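Local coordinates for Eps1p (PDB 4TW5), which is a yeast thioredoxin-superfamily protein of two mixed-sheet domains, the first a recognised thioredoxin domain, whose precise role is left open here, at residues E8-P13 against P45-T50; I30-P35 against D75-E80; S118-N123 against K257-V262; S158-K163 against R185-I190; F174-K179 against V222-H227. All blocks are in the same frame, centred on the assembly; numbering follows the deposited sequence.

Contact 1. Residues E8-P13 against P45-T50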
# COMPACT_ATOMS: atom_id res chain seq x y z
N GLU A 8 53.40 -23.55 25.50
CA GLU A 8 54.85 -23.49 25.27
C GLU A 8 55.38 -22.09 25.00
O GLU A 8 56.20 -21.59 25.76
CB GLU A 8 55.25 -24.43 24.11
CG GLU A 8 56.61 -24.06 23.50
CD GLU A 8 57.35 -25.23 22.86
OE1 GLU A 8 56.72 -26.28 22.59
OE2 GLU A 8 58.57 -25.09 22.61
N GLY A 9 54.92 -21.44 23.94
CA GLY A 9 55.49 -20.15 23.61
C GLY A 9 54.88 -18.96 24.34
O GLY A 9 55.22 -17.82 24.01
N PHE A 10 54.02 -19.23 25.33
CA PHE A 10 53.22 -18.18 25.95
C PHE A 10 54.11 -17.05 26.45
O PHE A 10 54.93 -17.25 27.34
CB PHE A 10 52.38 -18.73 27.10
CG PHE A 10 51.38 -17.76 27.65
CD1 PHE A 10 50.17 -17.55 27.01
CD2 PHE A 10 51.65 -17.06 28.82
CE1 PHE A 10 49.24 -16.65 27.53
CE2 PHE A 10 50.72 -16.16 29.34
CZ PHE A 10 49.52 -15.95 28.69
N PRO A 11 53.92 -15.85 25.86
CA PRO A 11 54.68 -14.61 26.04
C PRO A 11 54.56 -13.97 27.41
O PRO A 11 53.56 -14.14 28.10
CB PRO A 11 54.07 -13.68 25.01
CG PRO A 11 52.68 -14.16 24.85
CD PRO A 11 52.78 -15.65 24.95
N GLU A 12 55.58 -13.23 27.79
CA GLU A 12 55.50 -12.50 29.04
C GLU A 12 54.63 -11.27 28.86
O GLU A 12 54.39 -10.85 27.73
CB GLU A 12 56.89 -12.07 29.52
CG GLU A 12 57.54 -13.05 30.46
CD GLU A 12 58.13 -12.33 31.66
OE1 GLU A 12 58.88 -11.34 31.46
OE2 GLU A 12 57.81 -12.73 32.80
N PRO A 13 54.15 -10.71 29.97
CA PRO A 13 53.36 -9.48 29.87
C PRO A 13 54.14 -8.39 29.14
O PRO A 13 55.37 -8.38 29.21
CB PRO A 13 53.11 -9.10 31.33
CG PRO A 13 53.15 -10.39 32.05
CD PRO A 13 54.15 -11.25 31.34
N PRO A 45 44.02 -18.85 33.34
CA PRO A 45 44.15 -20.11 32.59
C PRO A 45 43.29 -20.12 31.32
O PRO A 45 43.61 -20.84 30.38
CB PRO A 45 43.67 -21.16 33.60
CG PRO A 45 42.71 -20.43 34.45
CD PRO A 45 43.22 -19.02 34.57
N VAL A 46 42.20 -19.37 31.32
CA VAL A 46 41.38 -19.22 30.13
C VAL A 46 42.15 -18.48 29.05
O VAL A 46 42.11 -18.84 27.87
CB VAL A 46 40.06 -18.48 30.44
CG1 VAL A 46 39.50 -17.80 29.19
CG2 VAL A 46 39.06 -19.44 31.06
N TRP A 47 42.90 -17.47 29.47
CA TRP A 47 43.69 -16.68 28.55
C TRP A 47 44.74 -17.48 27.81
O TRP A 47 44.90 -17.34 26.60
CB TRP A 47 44.39 -15.55 29.30
CG TRP A 47 44.88 -14.49 28.39
CD1 TRP A 47 46.13 -14.39 27.85
CD2 TRP A 47 44.15 -13.35 27.93
NE1 TRP A 47 46.22 -13.26 27.08
CE2 TRP A 47 45.01 -12.60 27.11
CE3 TRP A 47 42.84 -12.90 28.13
CZ2 TRP A 47 44.61 -11.43 26.47
CZ3 TRP A 47 42.44 -11.72 27.50
CH2 TRP A 47 43.32 -11.00 26.68
N MET A 48 45.43 -18.35 28.54
CA MET A 48 46.51 -19.12 27.95
C MET A 48 46.00 -20.18 26.99
O MET A 48 46.65 -20.49 26.00
CB MET A 48 47.35 -19.77 29.04
CG MET A 48 47.94 -18.79 30.01
SD MET A 48 48.93 -19.58 31.29
CE MET A 48 49.15 -18.21 32.42
N GLU A 49 44.86 -20.76 27.30
CA GLU A 49 44.25 -21.67 26.34
C GLU A 49 43.74 -20.89 25.13
O GLU A 49 43.75 -21.42 24.04
CB GLU A 49 43.16 -22.52 26.96
CG GLU A 49 41.94 -21.80 27.40
CD GLU A 49 41.13 -22.67 28.33
OE1 GLU A 49 41.38 -23.90 28.36
OE2 GLU A 49 40.27 -22.11 29.04
N THR A 50 43.23 -19.66 25.35
CA THR A 50 42.78 -18.79 24.27
C THR A 50 43.94 -18.58 23.32
O THR A 50 43.88 -18.89 22.11
CB THR A 50 42.30 -17.42 24.78
OG1 THR A 50 41.11 -17.57 25.56
CG2 THR A 50 42.03 -16.45 23.61
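The irregular N-terminal segment 8-13 passes beside helix 44-53 and comes nearest at Phe10 and Met48, whose CA atoms are 7.1 Å apart. From there Phe10 carries the whole contact on its side. Its CG lies anti to the backbone N (chi1 -171°), which sends the ring off the segment toward the helix. The Met48 side chain runs at about a right angle to that of Phe10 and lies over one face of its ring. Its CG sits 3.7 Å from the Phe10 ring centroid, a CH-pi contact offset toward the rim, with Phe10 CZ and CE1 as its nearest atoms. The extended chain then brings SD over the same face, 4.4 Å from the Phe10 centroid and 13° off the normal, in a Met-aromatic contact. Helix 44-53 follows the Cys37-Cys40 disulfide in this thioredoxin domain and packs against the sheet; Phe10 and Trp47 both also touch Gln67 of strand 63-69. Trp47 turns its indole inward to Ile29 and Asp31 of strand 27-33. The rim of that indole also meets the rim of Phe10, Trp47 CD1 approaching Phe10 CZ to 3.8 Å near the planes of both rings. Further along the helix, Trp51 meets the Phe10 ring edge-to-face.

Contact 2. Residues I30-P35 against D75-E80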
# COMPACT_ATOMS: atom_id res chain seq x y z
N ILE A 30 44.61 -6.94 24.69
CA ILE A 30 45.45 -6.96 25.88
C ILE A 30 44.67 -7.12 27.18
O ILE A 30 43.66 -6.44 27.41
CB ILE A 30 46.30 -5.69 25.98
CG1 ILE A 30 47.03 -5.44 24.66
CG2 ILE A 30 47.31 -5.82 27.12
CD1 ILE A 30 47.80 -4.13 24.62
N ASP A 31 45.15 -8.03 28.02
CA ASP A 31 44.59 -8.22 29.34
C ASP A 31 45.40 -7.46 30.39
O ASP A 31 46.45 -7.91 30.83
CB ASP A 31 44.52 -9.71 29.70
CG ASP A 31 44.18 -9.94 31.17
OD1 ASP A 31 43.53 -9.06 31.78
OD2 ASP A 31 44.56 -10.99 31.73
N PHE A 32 44.91 -6.28 30.78
CA PHE A 32 45.49 -5.56 31.91
C PHE A 32 44.97 -6.22 33.18
O PHE A 32 43.82 -6.03 33.56
CB PHE A 32 45.14 -4.07 31.84
CG PHE A 32 45.78 -3.37 30.68
CD1 PHE A 32 45.19 -3.39 29.43
CD2 PHE A 32 47.00 -2.74 30.82
CE1 PHE A 32 45.80 -2.77 28.35
CE2 PHE A 32 47.62 -2.12 29.76
CZ PHE A 32 47.02 -2.13 28.52
N TYR A 33 45.84 -6.99 33.82
CA TYR A 33 45.43 -7.83 34.93
C TYR A 33 46.26 -7.52 36.15
O TYR A 33 47.28 -6.83 36.06
CB TYR A 33 45.57 -9.31 34.58
CG TYR A 33 47.01 -9.78 34.64
CD1 TYR A 33 47.48 -10.52 35.72
CD2 TYR A 33 47.90 -9.48 33.62
CE1 TYR A 33 48.78 -10.94 35.79
CE2 TYR A 33 49.21 -9.90 33.68
CZ TYR A 33 49.65 -10.63 34.77
OH TYR A 33 50.94 -11.06 34.83
N SER A 34 45.83 -8.06 37.28
CA SER A 34 46.59 -7.94 38.52
C SER A 34 46.79 -9.27 39.23
O SER A 34 45.87 -10.09 39.30
CB SER A 34 45.90 -6.97 39.46
OG SER A 34 46.41 -7.10 40.77
N PRO A 35 48.00 -9.49 39.75
CA PRO A 35 48.28 -10.68 40.55
C PRO A 35 47.54 -10.57 41.88
O PRO A 35 47.42 -11.54 42.62
CB PRO A 35 49.80 -10.62 40.75
CG PRO A 35 50.14 -9.19 40.57
CD PRO A 35 49.20 -8.67 39.53
N ASP A 75 52.82 2.29 36.36
CA ASP A 75 52.77 3.57 35.67
C ASP A 75 52.33 3.39 34.22
O ASP A 75 51.83 4.32 33.59
CB ASP A 75 54.12 4.29 35.72
CG ASP A 75 54.50 4.69 37.13
OD1 ASP A 75 53.79 5.54 37.73
OD2 ASP A 75 55.50 4.15 37.66
N LEU A 76 52.53 2.19 33.70
CA LEU A 76 52.03 1.86 32.38
C LEU A 76 50.50 1.85 32.39
O LEU A 76 49.85 2.53 31.58
CB LEU A 76 52.58 0.52 31.92
CG LEU A 76 52.05 -0.00 30.60
CD1 LEU A 76 52.35 1.01 29.52
CD2 LEU A 76 52.71 -1.34 30.28
N CYS A 77 49.93 1.09 33.31
CA CYS A 77 48.48 1.01 33.47
C CYS A 77 47.83 2.36 33.82
O CYS A 77 46.67 2.60 33.49
CB CYS A 77 48.15 -0.06 34.50
SG CYS A 77 48.79 -1.69 34.00
N GLY A 78 48.57 3.23 34.50
CA GLY A 78 48.08 4.57 34.80
C GLY A 78 47.97 5.43 33.54
O GLY A 78 47.06 6.25 33.41
N ASP A 79 48.93 5.26 32.64
CA ASP A 79 48.92 5.96 31.35
C ASP A 79 47.77 5.51 30.48
O ASP A 79 47.20 6.31 29.73
CB ASP A 79 50.23 5.72 30.60
CG ASP A 79 51.40 6.41 31.24
OD1 ASP A 79 51.17 7.28 32.10
OD2 ASP A 79 52.55 6.10 30.86
N GLU A 80 47.42 4.24 30.59
CA GLU A 80 46.36 3.65 29.77
C GLU A 80 45.01 3.81 30.46
O GLU A 80 43.98 3.36 29.94
CB GLU A 80 46.66 2.17 29.47
CG GLU A 80 47.87 1.96 28.55
CD GLU A 80 47.74 2.68 27.20
OE1 GLU A 80 46.63 2.67 26.63
OE2 GLU A 80 48.74 3.26 26.71
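Between an inner strand of the thioredoxin sheet and helix 74-79, the ring of Phe32 meets the sulfur of Cys77. These two residues also have the closest CA atoms of the segments, 7.4 Å apart. The sulfur comes in at the rim of the ring: Cys77 SG is 3.8 Å from Phe32 CD2. It is 5.1 Å from the Phe32 centroid and 82° off the normal, a sulfur-aromatic contact made near the ring plane and not over a face. Cys77 SG is also bonded to Cys70 SG, so the atom that touches the ring is half of a disulfide. That bridge ties the helix back to the residue just after strand 63-69, the parallel neighbour of strand 27-33 in the four-stranded sheet. On the other side of strand 27-33 runs strand 87-92, antiparallel, and the Phe32 side chain also touches its Arg89 and Tyr91. Just past the end of the helix, Glu80 adds its aliphatic part, with CG 4.2 Å from Phe32 CZ. A bend at chi2 (-57°) folds the chain, and the carboxylate ends up only 19° from parallel to the Phe32 ring. The polar end is held elsewhere: OE1 of Glu80 is hydrogen-bonded to the hydroxyl of Tyr91, while the backbone O of Glu80 takes a bond from Arg89 NH1. Phe19 of helix 19-23 touches both Phe32 and Glu80.

Contact 3. Residues S118-N123 against K257-V262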
# COMPACT_ATOMS: atom_id res chain seq x y z
N SER A 118 38.64 -8.49 13.30
CA SER A 118 39.47 -8.53 12.11
C SER A 118 38.66 -8.13 10.87
O SER A 118 39.22 -7.72 9.87
CB SER A 118 40.09 -9.92 11.90
OG SER A 118 39.21 -10.74 11.18
N MET A 119 37.34 -8.23 10.95
CA MET A 119 36.52 -7.91 9.79
C MET A 119 35.99 -6.49 9.81
O MET A 119 35.21 -6.11 8.95
CB MET A 119 35.38 -8.89 9.67
CG MET A 119 35.73 -10.04 8.76
SD MET A 119 34.60 -11.32 9.13
CE MET A 119 34.11 -11.96 7.54
N ASP A 120 36.39 -5.72 10.81
CA ASP A 120 36.15 -4.30 10.81
C ASP A 120 37.29 -3.60 10.06
O ASP A 120 38.40 -3.48 10.59
CB ASP A 120 36.02 -3.81 12.26
CG ASP A 120 35.52 -2.39 12.37
OD1 ASP A 120 35.72 -1.55 11.44
OD2 ASP A 120 34.90 -2.11 13.43
N PRO A 121 37.00 -3.07 8.85
CA PRO A 121 38.04 -2.50 7.98
C PRO A 121 38.70 -1.31 8.61
O PRO A 121 39.83 -1.01 8.23
CB PRO A 121 37.27 -2.09 6.72
CG PRO A 121 35.94 -2.74 6.84
CD PRO A 121 35.66 -2.87 8.30
N ASN A 122 38.02 -0.63 9.53
CA ASN A 122 38.58 0.57 10.14
C ASN A 122 39.70 0.26 11.13
O ASN A 122 40.50 1.13 11.45
CB ASN A 122 37.48 1.34 10.90
CG ASN A 122 36.27 1.69 10.01
OD1 ASN A 122 36.36 2.55 9.13
ND2 ASN A 122 35.13 1.01 10.25
N ASN A 123 39.78 -0.99 11.60
CA ASN A 123 40.76 -1.37 12.62
C ASN A 123 42.17 -1.41 12.04
O ASN A 123 43.14 -0.99 12.68
CB ASN A 123 40.39 -2.70 13.27
CG ASN A 123 39.27 -2.55 14.32
OD1 ASN A 123 39.07 -1.47 14.88
ND2 ASN A 123 38.57 -3.64 14.61
N LYS A 257 28.61 3.37 13.55
CA LYS A 257 29.39 2.25 14.03
C LYS A 257 28.61 0.96 13.97
O LYS A 257 27.39 0.95 14.20
CB LYS A 257 29.89 2.52 15.44
CG LYS A 257 30.91 3.64 15.50
CD LYS A 257 31.03 4.23 16.88
CE LYS A 257 31.75 5.56 16.85
NZ LYS A 257 32.05 6.07 18.22
N SER A 258 29.30 -0.14 13.67
CA SER A 258 28.65 -1.44 13.53
C SER A 258 28.33 -2.07 14.89
O SER A 258 27.47 -2.94 14.99
CB SER A 258 29.52 -2.39 12.74
OG SER A 258 30.64 -2.75 13.51
N ASP A 259 29.00 -1.59 15.94
CA ASP A 259 29.08 -2.31 17.21
C ASP A 259 27.74 -2.51 17.89
O ASP A 259 27.43 -3.61 18.36
CB ASP A 259 30.01 -1.60 18.20
CG ASP A 259 31.40 -1.40 17.67
OD1 ASP A 259 31.71 -1.89 16.55
OD2 ASP A 259 32.21 -0.78 18.39
N GLY A 260 26.96 -1.43 17.96
CA GLY A 260 25.65 -1.48 18.59
C GLY A 260 24.75 -2.52 17.96
O GLY A 260 24.10 -3.30 18.66
N TYR A 261 24.75 -2.56 16.63
CA TYR A 261 23.95 -3.52 15.89
C TYR A 261 24.42 -4.99 16.10
O TYR A 261 23.60 -5.90 16.27
CB TYR A 261 23.95 -3.17 14.40
CG TYR A 261 23.46 -1.75 14.14
CD1 TYR A 261 22.12 -1.46 14.08
CD2 TYR A 261 24.36 -0.72 13.98
CE1 TYR A 261 21.68 -0.19 13.88
CE2 TYR A 261 23.92 0.57 13.77
CZ TYR A 261 22.58 0.82 13.72
OH TYR A 261 22.12 2.10 13.51
N VAL A 262 25.73 -5.22 16.12
CA VAL A 262 26.27 -6.57 16.28
C VAL A 262 25.86 -7.11 17.65
O VAL A 262 25.31 -8.21 17.76
CB VAL A 262 27.81 -6.60 16.14
CG1 VAL A 262 28.39 -7.93 16.63
CG2 VAL A 262 28.21 -6.38 14.69
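The carboxylate of Asp120 is the flat group that faces segment 257-262, and its two oxygens have different tasks. OD2 looks across the contact, lying 4.3 Å from Ser258 OG and 4.5 Å from Asp259 OD1, neither of them close enough to be bonded to it. OD1 is turned back to its own segment and gripped twice by Asn122. Asn122 ND2 reaches the syn lone pair of Asp120 OD1 at 2.9 Å, with the oxygen 24° out of the amide plane. The backbone N of Asn122 meets Asp120 OD1 from the anti side at 3.1 Å, 27° out of the carboxylate plane. Two donors on one oxygen fix the rotation of the group. Across the contact the polar ends are satisfied by third parties: Ser258 OG donates to Gln193 OE1, and Asp259 OD2 makes a salt bridge with Lys98, which probably offsets the closeness of the two acids. Gln193, on helix 180-196, also touches Asp120 and so lies against both segments. Asn123 N bonds to Asp120 O at 3.0 Å, taking the chain into the short, weakly bonded helix 121-124. The bond from Asn122 N to Asp120 OD1 is an Asx turn, and it makes Asp120 the N-cap of that helix, with Ser258 and Asp259, near the beginning of helix 259-265, across from it.

Contact 4. Residues S158-K163 against R185-I190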
# COMPACT_ATOMS: atom_id res chain seq x y z
N SER A 158 17.78 -5.68 7.67
CA SER A 158 17.76 -4.26 7.38
C SER A 158 16.72 -3.98 6.30
O SER A 158 16.55 -4.76 5.36
CB SER A 158 19.14 -3.77 6.95
OG SER A 158 19.55 -4.43 5.78
N PHE A 159 16.06 -2.83 6.43
CA PHE A 159 14.97 -2.40 5.55
C PHE A 159 15.31 -1.06 4.89
O PHE A 159 15.75 -0.13 5.57
CB PHE A 159 13.65 -2.28 6.33
CG PHE A 159 13.21 -3.57 6.96
CD1 PHE A 159 13.78 -4.01 8.15
CD2 PHE A 159 12.25 -4.35 6.34
CE1 PHE A 159 13.38 -5.20 8.70
CE2 PHE A 159 11.86 -5.55 6.88
CZ PHE A 159 12.42 -5.98 8.07
N TRP A 160 15.12 -0.97 3.58
CA TRP A 160 15.64 0.18 2.80
C TRP A 160 14.59 0.88 1.94
O TRP A 160 13.75 0.21 1.34
CB TRP A 160 16.78 -0.27 1.89
CG TRP A 160 17.91 -0.89 2.62
CD1 TRP A 160 17.97 -2.17 3.12
CD2 TRP A 160 19.17 -0.28 2.92
NE1 TRP A 160 19.18 -2.37 3.73
CE2 TRP A 160 19.94 -1.23 3.61
CE3 TRP A 160 19.71 0.99 2.68
CZ2 TRP A 160 21.23 -0.96 4.07
CZ3 TRP A 160 21.00 1.26 3.12
CH2 TRP A 160 21.74 0.29 3.82
N PRO A 161 14.69 2.21 1.83
CA PRO A 161 13.78 2.94 0.93
C PRO A 161 14.26 2.84 -0.51
O PRO A 161 14.75 3.82 -1.08
CB PRO A 161 13.87 4.38 1.44
CG PRO A 161 15.23 4.49 1.98
CD PRO A 161 15.69 3.12 2.42
N THR A 162 14.09 1.66 -1.10
CA THR A 162 14.53 1.42 -2.47
C THR A 162 13.86 0.17 -2.98
O THR A 162 13.22 -0.54 -2.21
CB THR A 162 16.06 1.22 -2.53
OG1 THR A 162 16.47 1.04 -3.89
CG2 THR A 162 16.43 -0.03 -1.74
N LYS A 163 14.00 -0.10 -4.28
CA LYS A 163 13.50 -1.35 -4.83
C LYS A 163 14.62 -2.05 -5.60
O LYS A 163 14.45 -3.15 -6.10
CB LYS A 163 12.31 -1.12 -5.77
CG LYS A 163 12.73 -0.48 -7.06
CD LYS A 163 11.57 -0.25 -8.01
CE LYS A 163 12.08 0.40 -9.29
NZ LYS A 163 10.96 0.68 -10.22
N ARG A 185 27.91 0.97 4.12
CA ARG A 185 29.20 0.56 4.60
C ARG A 185 29.02 -0.16 5.93
O ARG A 185 29.56 -1.24 6.15
CB ARG A 185 30.13 1.76 4.78
CG ARG A 185 31.50 1.37 5.25
CD ARG A 185 32.46 2.49 5.17
NE ARG A 185 33.72 1.99 4.63
CZ ARG A 185 34.82 1.78 5.33
NH1 ARG A 185 34.86 2.06 6.63
NH2 ARG A 185 35.89 1.33 4.73
N THR A 186 28.26 0.48 6.81
CA THR A 186 27.95 -0.05 8.11
C THR A 186 27.26 -1.40 8.02
O THR A 186 27.64 -2.33 8.73
CB THR A 186 27.10 0.94 8.90
OG1 THR A 186 27.81 2.17 8.99
CG2 THR A 186 26.86 0.45 10.29
N TRP A 187 26.29 -1.54 7.12
CA TRP A 187 25.56 -2.79 6.99
C TRP A 187 26.43 -3.95 6.50
O TRP A 187 26.30 -5.09 6.98
CB TRP A 187 24.36 -2.62 6.09
CG TRP A 187 23.51 -3.83 6.12
CD1 TRP A 187 23.31 -4.70 5.09
CD2 TRP A 187 22.80 -4.35 7.25
NE1 TRP A 187 22.49 -5.71 5.50
CE2 TRP A 187 22.18 -5.55 6.83
CE3 TRP A 187 22.64 -3.93 8.58
CZ2 TRP A 187 21.39 -6.34 7.68
CZ3 TRP A 187 21.83 -4.73 9.45
CH2 TRP A 187 21.21 -5.91 8.98
N LYS A 188 27.32 -3.66 5.57
CA LYS A 188 28.26 -4.64 5.07
C LYS A 188 29.20 -5.12 6.18
O LYS A 188 29.43 -6.31 6.33
CB LYS A 188 29.07 -4.05 3.91
CG LYS A 188 30.05 -5.00 3.26
CD LYS A 188 30.55 -4.37 1.99
CE LYS A 188 31.50 -5.26 1.24
NZ LYS A 188 31.89 -4.63 -0.04
N ILE A 189 29.71 -4.20 6.98
CA ILE A 189 30.62 -4.56 8.06
C ILE A 189 29.87 -5.44 9.09
O ILE A 189 30.34 -6.52 9.46
CB ILE A 189 31.22 -3.28 8.71
CG1 ILE A 189 32.04 -2.49 7.70
CG2 ILE A 189 32.10 -3.61 9.89
CD1 ILE A 189 32.42 -1.08 8.15
N ILE A 190 28.67 -5.00 9.48
CA ILE A 190 27.78 -5.77 10.34
C ILE A 190 27.52 -7.16 9.81
O ILE A 190 27.46 -8.12 10.60
CB ILE A 190 26.45 -5.05 10.52
CG1 ILE A 190 26.68 -3.76 11.29
CG2 ILE A 190 25.43 -5.93 11.21
CD1 ILE A 190 25.53 -2.80 11.22
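Ser158 stands over the indole face of Trp187, while Trp160 comes to the same residue with its rim. The CB of Ser158 lies almost squarely above the six-membered ring, 3.4 Å from that Trp187 centroid and 8° off the normal, a close CH-pi contact. With chi1 at 62°, OG is set between the backbone N and the carbonyl carbon and lies over CE2, offset toward the rim of the indole. It is 3.0 Å from Trp187 CE2; Trp187 NE1 is also near, but the angle is too poor for a bond, and that N-H goes to Ser135 OG. Two hydrogen bonds grip the serine hydroxyl. It donates to Gly202 O on the neighbouring parallel strand, and Ser158 OG accepts from Trp160 NE1 at 2.9 Å, the oxygen 19° out of the Trp160 ring plane. Strand 155-160, helix 180-196 and strand 200-205 form a beta-alpha-beta unit here, and Trp187 reaches from the helix to the sheet. Trp160, bonded to Ser158 OG, crosses Trp187 at a slant. Its CZ2 edge is 4.1 Å from Trp187 CB, near the Trp160 plane, and Gln184, one turn earlier on the helix, touches the same indole.

Contact 5. Residues F174-K179 against V222-H227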
# COMPACT_ATOMS: atom_id res chain seq x y z
N PHE A 174 19.72 6.89 -3.17
CA PHE A 174 18.59 6.91 -2.25
C PHE A 174 17.92 8.30 -2.17
O PHE A 174 18.58 9.32 -1.88
CB PHE A 174 19.06 6.45 -0.88
CG PHE A 174 19.64 5.04 -0.86
CD1 PHE A 174 18.82 3.93 -0.89
CD2 PHE A 174 21.02 4.83 -0.81
CE1 PHE A 174 19.35 2.64 -0.87
CE2 PHE A 174 21.56 3.55 -0.77
CZ PHE A 174 20.72 2.46 -0.81
N LYS A 175 16.61 8.35 -2.36
CA LYS A 175 15.86 9.60 -2.26
C LYS A 175 15.46 9.93 -0.81
O LYS A 175 15.00 9.05 -0.06
CB LYS A 175 14.63 9.52 -3.15
CG LYS A 175 14.92 9.17 -4.60
CD LYS A 175 15.90 10.16 -5.21
CE LYS A 175 16.36 9.71 -6.59
NZ LYS A 175 17.71 10.30 -6.84
N ASN A 176 15.64 11.18 -0.42
CA ASN A 176 15.29 11.64 0.93
C ASN A 176 15.84 10.71 2.04
O ASN A 176 15.15 10.40 3.03
CB ASN A 176 13.77 11.80 1.03
CG ASN A 176 13.22 12.73 -0.02
OD1 ASN A 176 13.96 13.57 -0.54
ND2 ASN A 176 11.94 12.60 -0.35
N CYS A 177 17.07 10.26 1.86
CA CYS A 177 17.74 9.44 2.85
C CYS A 177 19.21 9.79 2.92
O CYS A 177 20.03 9.14 2.28
CB CYS A 177 17.59 7.95 2.53
SG CYS A 177 18.30 6.86 3.80
N ASP A 178 19.52 10.79 3.74
CA ASP A 178 20.88 11.28 3.89
C ASP A 178 21.85 10.22 4.39
O ASP A 178 23.02 10.22 4.02
CB ASP A 178 20.90 12.46 4.86
CG ASP A 178 20.16 13.68 4.33
OD1 ASP A 178 20.03 13.84 3.08
OD2 ASP A 178 19.68 14.47 5.17
N LYS A 179 21.36 9.32 5.24
CA LYS A 179 22.23 8.35 5.90
C LYS A 179 22.37 7.02 5.16
O LYS A 179 23.21 6.23 5.52
CB LYS A 179 21.74 8.11 7.32
CG LYS A 179 21.86 9.33 8.23
CD LYS A 179 20.86 9.23 9.38
CE LYS A 179 20.85 10.46 10.26
NZ LYS A 179 19.64 10.44 11.15
N VAL A 222 8.50 3.14 2.28
CA VAL A 222 7.81 2.61 1.11
C VAL A 222 7.71 3.65 0.00
O VAL A 222 7.87 3.33 -1.18
CB VAL A 222 6.39 2.13 1.47
CG1 VAL A 222 5.54 1.94 0.23
CG2 VAL A 222 6.44 0.83 2.31
N LYS A 223 7.51 4.91 0.39
CA LYS A 223 7.10 5.96 -0.56
C LYS A 223 7.76 7.31 -0.27
O LYS A 223 7.98 7.68 0.89
CB LYS A 223 5.58 6.14 -0.48
CG LYS A 223 4.88 6.29 -1.79
CD LYS A 223 4.46 4.92 -2.29
CE LYS A 223 3.85 5.00 -3.67
NZ LYS A 223 3.32 3.69 -4.11
N ILE A 224 8.02 8.06 -1.34
CA ILE A 224 8.40 9.48 -1.25
C ILE A 224 7.23 10.31 -0.67
O ILE A 224 6.10 10.14 -1.11
CB ILE A 224 8.73 10.08 -2.66
CG1 ILE A 224 9.94 9.42 -3.32
CG2 ILE A 224 8.94 11.58 -2.57
CD1 ILE A 224 11.24 9.72 -2.61
N THR A 225 7.47 11.14 0.34
CA THR A 225 6.48 12.16 0.75
C THR A 225 7.24 13.45 1.07
O THR A 225 8.34 13.39 1.62
CB THR A 225 5.64 11.74 1.99
OG1 THR A 225 6.48 11.57 3.14
CG2 THR A 225 4.83 10.47 1.74
N ASN A 226 6.66 14.62 0.82
CA ASN A 226 7.42 15.84 1.11
C ASN A 226 7.20 16.43 2.53
O ASN A 226 7.73 17.50 2.86
CB ASN A 226 7.18 16.90 0.02
CG ASN A 226 7.49 16.38 -1.40
OD1 ASN A 226 6.61 16.30 -2.26
ND2 ASN A 226 8.75 16.01 -1.64
N HIS A 227 6.41 15.74 3.35
CA HIS A 227 6.29 16.09 4.77
C HIS A 227 7.48 15.57 5.58
O HIS A 227 7.98 16.27 6.45
CB HIS A 227 4.96 15.61 5.33
CG HIS A 227 3.80 16.21 4.60
ND1 HIS A 227 2.99 15.48 3.76
CD2 HIS A 227 3.37 17.49 4.54
CE1 HIS A 227 2.07 16.29 3.24
NE2 HIS A 227 2.29 17.51 3.69
O HOH W 1 9.98 11.56 2.17
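Lys175 and Asn176 meet Ile224 at the surface, where two loops of the second mixed-sheet domain come together. Segment 174-179 leads through Cys177, disulfide-bonded to Cys180, into helix 180-196; segment 222-227 lies between helix 210-215 and strand 234-238. A Cys-X-X-Cys pair entering a helix is the arrangement known from the thioredoxin fold. The apolar part rests on one methyl group: Ile224 CD1 lies 3.4 Å from Lys175 CB, a tight approach. Both torsions of Ile224 near -65° swing that methyl toward segment 174-179, although its CB does not point there. The Lys175 chain bends at chi2 and carries its ammonium end away, so the base of the side chain does the touching. The polar part is a weak, doubtful water link. Asn176 ND2 gives a weak bond to a water at 3.4 Å; the same water is 2.5 Å from Thr225 O, short enough that this leg is doubtful. Directly, Asn176 ND2 and Thr225 O are 4.2 Å apart. Arg231, later in the same loop as Ile224, bonds to Lys175 O through NH2 and to the backbone of Asn176, and Ile224 packs on it. Asn226 and His227 are bonded through the backbone to a neighbouring subunit. The Asn176 amide crosses Ile224 at about a right angle, with its ND2 3.7 Å from Ile224 CD1 and 3.9 Å from Ile224 CG2.

Overall arrangement
From the N terminus, contact 1 closes the first loop at helix 44-53, and contact 2, opened on strand 27-33 before that loop ends, closes at helix 74-79. The two cross, and they touch where Trp47 packs on Asp31 in the thioredoxin domain. Contact 3 then joins helix 121-124 to the C-terminal helix 259-265, so contacts 4 and 5 are nested inside its loop. Contact 4 ties strand 155-160 to helix 180-196 and contact 5 two surface loops; these cross in turn, meeting where Phe174 packs on Trp160. Contact 3 also touches contact 4, through Ser258 and Ile190 for instance. The centres of contacts 1 and 5 are about 53 Å apart.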